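Local coordinates for enterobactin synthetase component F-related protein (Vibrio cholerae serotype O1, PDB 4OXI) that binds glycyl-adenosine-5'-phosphate and, as an adenylation domain, probably activates glycine with ATP in a lipopolysaccharide-modification pathway related to nonribosomal peptide synthesis, at residues Q153-S156 with R157-S160; A129-T133 with E134-E138; H54-L57 with A58-A62. All coordinates share one frame; numbering follows the deposited sequence.

Interaction 1 of 3, residues Q153-S156 with R157-S160; sequences QQLS and RLSS
In the first turn of helix 155-164, the connecting helix of the beta-alpha-beta unit formed with strands 147-149 and 170-173, the side chains of Gln154 and Arg157 bond to each other beside the main-chain bonds. Gln154 O accepts from Leu158 N at 2.9 Å, and Leu155 O takes Ser159 N at 2.8 Å. The side chains of Gln154 and Arg157 run alongside each other, pointing the same way, and Arg157 NH1 donates to Gln154 OE1 at 2.7 Å. That bond is bent, with an N-H...O angle of 145°; NH1 sits above the carbonyl plane, 36° out of it, and the amide and guanidinium planes are nearly perpendicular. A bend in the arginine chain at chi3 (75°) carries the guanidinium back beside the amide, while NH2 also bonds to the backbone O of Asn128. On another flank, Leu155 CD2 meets Leu158 CD2 at 4.4 Å, and Leu155 also packs on Leu182 of helix 180-185. Ser159 sends its hydroxyl to Tyr186. A water donates to Gln153 O and accepts from Arg157 N, 3.2 Å away, taking the place of a main-chain acceptor at the helix start. A glutamine-arginine hydrogen bond between side chains three residues apart thus accompanies the first turn of the helix in a beta-alpha-beta unit.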
loop_
_atom_site.group_PDB
_atom_site.type_symbol
_atom_site.label_atom_id
_atom_site.label_comp_id
_atom_site.label_asym_id
_atom_site.label_seq_id
_atom_site.Cartn_x
_atom_site.Cartn_y
_atom_site.Cartn_z
ATOM N N GLN A 153 17.362 -13.036 6.209
ATOM C CA GLN A 153 17.870 -11.882 5.476
ATOM C C GLN A 153 17.896 -10.603 6.333
ATOM O O GLN A 153 18.685 -9.686 6.079
ATOM C CB GLN A 153 17.060 -11.690 4.177
ATOM C CG GLN A 153 17.157 -10.306 3.551
ATOM C CD GLN A 153 16.373 -10.183 2.237
ATOM O OE1 GLN A 153 15.980 -11.188 1.638
ATOM N NE2 GLN A 153 16.151 -8.945 1.787
ATOM N N GLN A 154 17.059 -10.547 7.369
ATOM C CA GLN A 154 16.942 -9.319 8.170
ATOM C C GLN A 154 17.734 -9.318 9.489
ATOM O O GLN A 154 17.665 -8.357 10.256
ATOM C CB GLN A 154 15.464 -9.045 8.474
ATOM C CG GLN A 154 14.587 -8.949 7.231
ATOM C CD GLN A 154 14.903 -7.714 6.416
ATOM O OE1 GLN A 154 15.325 -6.689 6.957
ATOM N NE2 GLN A 154 14.718 -7.805 5.115
ATOM N N LEU A 155 18.461 -10.392 9.773
ATOM C CA LEU A 155 19.140 -10.508 11.064
ATOM C C LEU A 155 20.131 -9.375 11.328
ATOM O O LEU A 155 20.250 -8.892 12.458
ATOM C CB LEU A 155 19.832 -11.860 11.197
ATOM C CG LEU A 155 18.898 -13.069 11.232
ATOM C CD1 LEU A 155 19.689 -14.355 11.487
ATOM C CD2 LEU A 155 17.795 -12.893 12.264
ATOM N N SER A 156 20.827 -8.934 10.289
ATOM C CA SER A 156 21.754 -7.815 10.435
ATOM C C SER A 156 21.043 -6.510 10.821
ATOM O O SER A 156 21.500 -5.799 11.719
ATOM C CB SER A 156 22.598 -7.655 9.162
ATOM O OG SER A 156 22.765 -6.288 8.832
ATOM N N ARG A 157 19.929 -6.179 10.164
ATOM C CA ARG A 157 19.173 -4.987 10.560
ATOM C C ARG A 157 18.577 -5.154 11.949
ATOM O O ARG A 157 18.489 -4.195 12.728
ATOM C CB ARG A 157 18.039 -4.695 9.577
ATOM C CG ARG A 157 18.482 -4.132 8.245
ATOM C CD ARG A 157 17.299 -4.091 7.311
ATOM N NE ARG A 157 16.381 -3.003 7.640
ATOM C CZ ARG A 157 15.077 -3.035 7.399
ATOM N NH1 ARG A 157 14.521 -4.127 6.871
ATOM N NH2 ARG A 157 14.330 -1.982 7.686
ATOM N N LEU A 158 18.136 -6.371 12.252
ATOM C CA LEU A 158 17.577 -6.652 13.568
ATOM C C LEU A 158 18.622 -6.399 14.649
ATOM O O LEU A 158 18.339 -5.750 15.660
ATOM C CB LEU A 158 17.094 -8.099 13.653
ATOM C CG LEU A 158 16.657 -8.479 15.064
ATOM C CD1 LEU A 158 15.440 -7.643 15.470
ATOM C CD2 LEU A 158 16.362 -9.973 15.158
ATOM N N SER A 159 19.833 -6.903 14.427
ATOM C CA SER A 159 20.913 -6.710 15.399
ATOM C C SER A 159 21.160 -5.239 15.755
ATOM O O SER A 159 21.305 -4.915 16.934
ATOM C CB SER A 159 22.200 -7.376 14.930
ATOM O OG SER A 159 23.237 -7.113 15.851
ATOM N N SER A 160 21.179 -4.343 14.762
ATOM C CA SER A 160 21.320 -2.902 15.041
ATOM C C SER A 160 20.167 -2.383 15.904
ATOM O O SER A 160 20.363 -1.540 16.779
ATOM C CB SER A 160 21.373 -2.086 13.746
ATOM O OG SER A 160 22.276 -2.649 12.816
HETATM O O HOH W 1 19.601 -7.557 7.325
#

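Interaction 2 of 3, residues A129-T133 with E134-E138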
loop_
_atom_site.group_PDB
_atom_site.type_symbol
_atom_site.label_atom_id
_atom_site.label_comp_id
_atom_site.label_asym_id
_atom_site.label_seq_id
_atom_site.Cartn_x
_atom_site.Cartn_y
_atom_site.Cartn_z
ATOM N N ALA A 129 11.487 -1.724 4.044
ATOM C CA ALA A 129 12.734 -2.475 3.826
ATOM C C ALA A 129 13.969 -1.596 3.994
ATOM O O ALA A 129 15.062 -2.090 4.268
ATOM C CB ALA A 129 12.749 -3.133 2.431
ATOM N N ARG A 130 13.794 -0.291 3.828
ATOM C CA ARG A 130 14.923 0.625 3.967
ATOM C C ARG A 130 14.771 1.615 5.123
ATOM O O ARG A 130 15.416 2.650 5.153
ATOM C CB ARG A 130 15.197 1.319 2.625
ATOM C CG ARG A 130 15.520 0.274 1.545
ATOM C CD ARG A 130 16.048 0.861 0.261
ATOM N NE ARG A 130 15.039 1.681 -0.393
ATOM C CZ ARG A 130 15.249 2.381 -1.505
ATOM N NH1 ARG A 130 14.257 3.108 -2.026
ATOM N NH2 ARG A 130 16.447 2.361 -2.094
ATOM N N ALA A 131 13.911 1.289 6.082
ATOM C CA ALA A 131 13.831 2.084 7.298
ATOM C C ALA A 131 15.084 1.862 8.123
ATOM O O ALA A 131 15.610 0.739 8.215
ATOM C CB ALA A 131 12.605 1.710 8.111
ATOM N N THR A 132 15.547 2.940 8.740
ATOM C CA THR A 132 16.696 2.887 9.628
ATOM C C THR A 132 16.274 2.362 10.974
ATOM O O THR A 132 15.074 2.311 11.307
ATOM C CB THR A 132 17.284 4.284 9.862
ATOM O OG1 THR A 132 16.345 5.073 10.607
ATOM C CG2 THR A 132 17.588 4.965 8.527
ATOM N N THR A 133 17.276 1.985 11.751
ATOM C CA THR A 133 17.072 1.541 13.112
ATOM C C THR A 133 16.204 2.523 13.880
ATOM O O THR A 133 15.233 2.138 14.540
ATOM C CB THR A 133 18.424 1.401 13.798
ATOM O OG1 THR A 133 19.150 0.359 13.140
ATOM C CG2 THR A 133 18.254 1.040 15.257
ATOM N N GLU A 134 16.545 3.799 13.769
ATOM C CA GLU A 134 15.828 4.853 14.470
ATOM C C GLU A 134 14.378 4.965 14.017
ATOM O O GLU A 134 13.477 5.144 14.840
ATOM C CB GLU A 134 16.545 6.187 14.255
ATOM C CG GLU A 134 15.893 7.367 14.950
ATOM C CD GLU A 134 16.717 8.649 14.806
ATOM O OE1 GLU A 134 17.960 8.571 14.964
ATOM O OE2 GLU A 134 16.125 9.723 14.533
ATOM N N GLN A 135 14.149 4.855 12.711
ATOM C CA GLN A 135 12.790 4.956 12.183
ATOM C C GLN A 135 11.917 3.795 12.660
ATOM O O GLN A 135 10.735 3.987 12.952
ATOM C CB GLN A 135 12.809 5.039 10.652
ATOM C CG GLN A 135 13.196 6.422 10.113
ATOM C CD GLN A 135 13.953 6.338 8.799
ATOM O OE1 GLN A 135 13.955 5.302 8.126
ATOM N NE2 GLN A 135 14.624 7.422 8.439
ATOM N N ILE A 136 12.511 2.602 12.733
ATOM C CA ILE A 136 11.822 1.407 13.219
ATOM C C ILE A 136 11.423 1.589 14.679
ATOM O O ILE A 136 10.281 1.292 15.055
ATOM C CB ILE A 136 12.699 0.141 13.065
ATOM C CG1 ILE A 136 12.936 -0.159 11.584
ATOM C CG2 ILE A 136 12.041 -1.062 13.737
ATOM C CD1 ILE A 136 13.924 -1.287 11.323
ATOM N N GLN A 137 12.355 2.096 15.492
ATOM C CA GLN A 137 12.088 2.386 16.908
ATOM C C GLN A 137 10.905 3.347 17.041
ATOM O O GLN A 137 10.003 3.126 17.853
ATOM C CB GLN A 137 13.329 2.994 17.592
ATOM C CG GLN A 137 14.293 2.005 18.263
ATOM C CD GLN A 137 15.692 2.619 18.572
ATOM O OE1 GLN A 137 16.058 3.671 18.035
ATOM N NE2 GLN A 137 16.471 1.945 19.425
ATOM N N GLU A 138 10.899 4.411 16.238
ATOM C CA GLU A 138 9.802 5.377 16.282
ATOM C C GLU A 138 8.475 4.687 15.959
ATOM O O GLU A 138 7.453 4.943 16.604
ATOM C CB GLU A 138 10.074 6.555 15.330
ATOM C CG GLU A 138 9.155 7.790 15.524
ATOM C CD GLU A 138 7.753 7.655 14.872
ATOM O OE1 GLU A 138 6.809 8.369 15.319
ATOM O OE2 GLU A 138 7.594 6.858 13.901
#
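Thr132 and Gln135 hold each other by two reciprocal bonds, each side chain serving the other's backbone N-H. Thr132 OG1 accepts from Gln135 N at 3.0 Å, and Gln135 OE1 accepts from Thr132 N at 2.9 Å with a nearly straight N-H...O angle of 169°. Thr132 N stands well above the plane of the glutamine amide, 53° out of it and away from the in-plane lone-pair directions. Placing OG1 between the backbone N and the carbonyl carbon (chi1 67°) turns the threonine hydroxyl toward the helix N-H, while a slight bend of Gln135 at chi2 brings its amide obliquely across Thr132, with CD 3.3 Å from Thr132 OG1. This is a capping box, with Thr132 at the N-cap of helix 133-142, and it supplies acceptors for N-H groups at the point where the loop after strand 123-126 enters the helix. Behind the cap, regular helical bonding begins: Thr132 O receives Ile136 N at 2.9 Å, and Thr133 O receives Gln137 N at 3.0 Å. The Thr133 side chain brings CG2 to 4.4 Å from Gln137 OE1 and also faces helix 155-164, where it packs on Ser160 and Thr164; Gln137, one turn further, forms a weak hydrogen bond through NE2 to Thr164. Beneath the box, Ala131 CB meets Ile136 CG1 at 4.0 Å, a small apolar contact, and Ile136 also packs on Leu103 and Leu127 of nearby loops.

Interaction 3 of 3, residues H54-L57 with A58-A62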
loop_
_atom_site.group_PDB
_atom_site.type_symbol
_atom_site.label_atom_id
_atom_site.label_comp_id
_atom_site.label_asym_id
_atom_site.label_seq_id
_atom_site.Cartn_x
_atom_site.Cartn_y
_atom_site.Cartn_z
ATOM N N HIS A 54 -15.763 -15.559 6.149
ATOM C CA HIS A 54 -16.212 -16.937 5.920
ATOM C C HIS A 54 -15.751 -17.446 4.567
ATOM O O HIS A 54 -15.314 -18.581 4.447
ATOM C CB HIS A 54 -17.734 -17.074 6.001
ATOM C CG HIS A 54 -18.227 -18.434 5.617
ATOM N ND1 HIS A 54 -18.205 -19.509 6.484
ATOM C CD2 HIS A 54 -18.733 -18.904 4.449
ATOM C CE1 HIS A 54 -18.686 -20.577 5.871
ATOM N NE2 HIS A 54 -19.016 -20.237 4.637
ATOM N N SER A 55 -15.859 -16.594 3.551
ATOM C CA SER A 55 -15.413 -16.956 2.218
ATOM C C SER A 55 -13.921 -17.273 2.193
ATOM O O SER A 55 -13.488 -18.173 1.478
ATOM C CB SER A 55 -15.699 -15.822 1.242
ATOM O OG SER A 55 -17.071 -15.510 1.237
ATOM N N ILE A 56 -13.139 -16.532 2.971
ATOM C CA ILE A 56 -11.706 -16.774 3.012
ATOM C C ILE A 56 -11.416 -18.119 3.665
ATOM O O ILE A 56 -10.628 -18.914 3.138
ATOM C CB ILE A 56 -10.942 -15.631 3.730
ATOM C CG1 ILE A 56 -10.806 -14.429 2.803
ATOM C CG2 ILE A 56 -9.571 -16.092 4.158
ATOM C CD1 ILE A 56 -10.279 -13.177 3.484
ATOM N N LEU A 57 -12.052 -18.387 4.803
ATOM C CA LEU A 57 -11.857 -19.671 5.473
ATOM C C LEU A 57 -12.298 -20.844 4.590
ATOM O O LEU A 57 -11.632 -21.877 4.549
ATOM C CB LEU A 57 -12.582 -19.701 6.811
ATOM C CG LEU A 57 -12.075 -18.683 7.827
ATOM C CD1 LEU A 57 -12.726 -18.903 9.173
ATOM C CD2 LEU A 57 -10.570 -18.784 7.941
ATOM N N ALA A 58 -13.407 -20.677 3.874
ATOM C CA ALA A 58 -13.889 -21.729 2.975
ATOM C C ALA A 58 -12.909 -21.976 1.826
ATOM O O ALA A 58 -12.633 -23.120 1.487
ATOM C CB ALA A 58 -15.282 -21.383 2.430
ATOM N N ALA A 59 -12.392 -20.896 1.236
ATOM C CA ALA A 59 -11.412 -20.988 0.153
ATOM C C ALA A 59 -10.164 -21.774 0.555
ATOM O O ALA A 59 -9.627 -22.550 -0.238
ATOM C CB ALA A 59 -11.030 -19.595 -0.339
ATOM N N ILE A 60 -9.706 -21.570 1.785
ATOM C CA ILE A 60 -8.549 -22.288 2.294
ATOM C C ILE A 60 -8.842 -23.791 2.346
ATOM O O ILE A 60 -8.018 -24.608 1.932
ATOM C CB ILE A 60 -8.148 -21.779 3.694
ATOM C CG1 ILE A 60 -7.657 -20.333 3.604
ATOM C CG2 ILE A 60 -7.075 -22.659 4.304
ATOM C CD1 ILE A 60 -7.380 -19.703 4.954
ATOM N N GLN A 61 -10.028 -24.140 2.832
ATOM C CA GLN A 61 -10.432 -25.539 2.947
ATOM C C GLN A 61 -10.601 -26.179 1.580
ATOM O O GLN A 61 -10.107 -27.275 1.332
ATOM C CB GLN A 61 -11.756 -25.650 3.705
ATOM C CG GLN A 61 -11.682 -25.268 5.168
ATOM C CD GLN A 61 -13.040 -25.366 5.872
ATOM O OE1 GLN A 61 -14.050 -24.861 5.371
ATOM N NE2 GLN A 61 -13.067 -26.018 7.031
ATOM N N ALA A 62 -11.320 -25.490 0.703
ATOM C CA ALA A 62 -11.616 -26.015 -0.616
ATOM C C ALA A 62 -10.354 -26.205 -1.457
ATOM O O ALA A 62 -10.336 -27.024 -2.367
ATOM C CB ALA A 62 -12.596 -25.102 -1.334
#
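His54 O accepts the N-H of Ala58 at 2.9 Å, with an N-H...O angle of 160°, and so opens a run of four consecutive i to i+4 bonds. Ser55 O takes Ala59 N next, also at 2.9 Å; the bond from Ile60 N to Ile56 O follows, and that from Gln61 N to Leu57 O is the longest of the series at 3.3 Å. The side chains lie over this ladder in different ways. Ile60 lays CG1 against the carbonyl oxygen of its own bonding partner, 3.3 Å from Ile56 O, and its CD1 continues outward to lie 4.3 Å from Ile56 CG2. The same Ile60 CD1 methyl lies loosely against Leu57 CD2, 4.5 Å away. With CG1 beside the backbone N (chi1 -66°), the branch is directed back along the helix, against those neighbours. Such a ladder is plain alpha-helix, here the C-terminal part of helix 51-62, and its apolar stripe serves as an interface within the fold. Ile56 packs on Leu277 and Ile278 of helix 268-279 and on Tyr118 of helix 108-119, while Leu57 and Ile60 share Leu119 and also meet Leu204 from a loop. On the more polar side, Gln61 runs its CG past Leu57 O at 3.4 Å, and its extended chain delivers NE2 to the backbone O of Val201. Ser55 turns its hydroxyl back to Glu51 O. The solvent-exposed His54 ring comes obliquely to Ala58, its NE2 4.5 Å from Ala58 CB.

How the interactions relate
Interactions 1 and 2 are neighbours, their centres about 11 Å apart, and they sit at the N-terminal ends of two helices that pack against each other, 155-164 and 133-142. Arg157 NH2 of interaction 1 reaches Ala131 O of interaction 2 at 3.1 Å, probably as a hydrogen bond, and Ser160 CB lies 3.4 Å from Thr133 OG1. The arginine appears to link one helix start to the loop leading into the other. Interaction 3 is remote: its centre lies about 35 Å from that of interaction 1 and 36 Å from that of interaction 2. The glycyl-adenosine-5'-phosphate pocket is built from residues between 266 and 477, so none of the three contacts supplies a pocket residue.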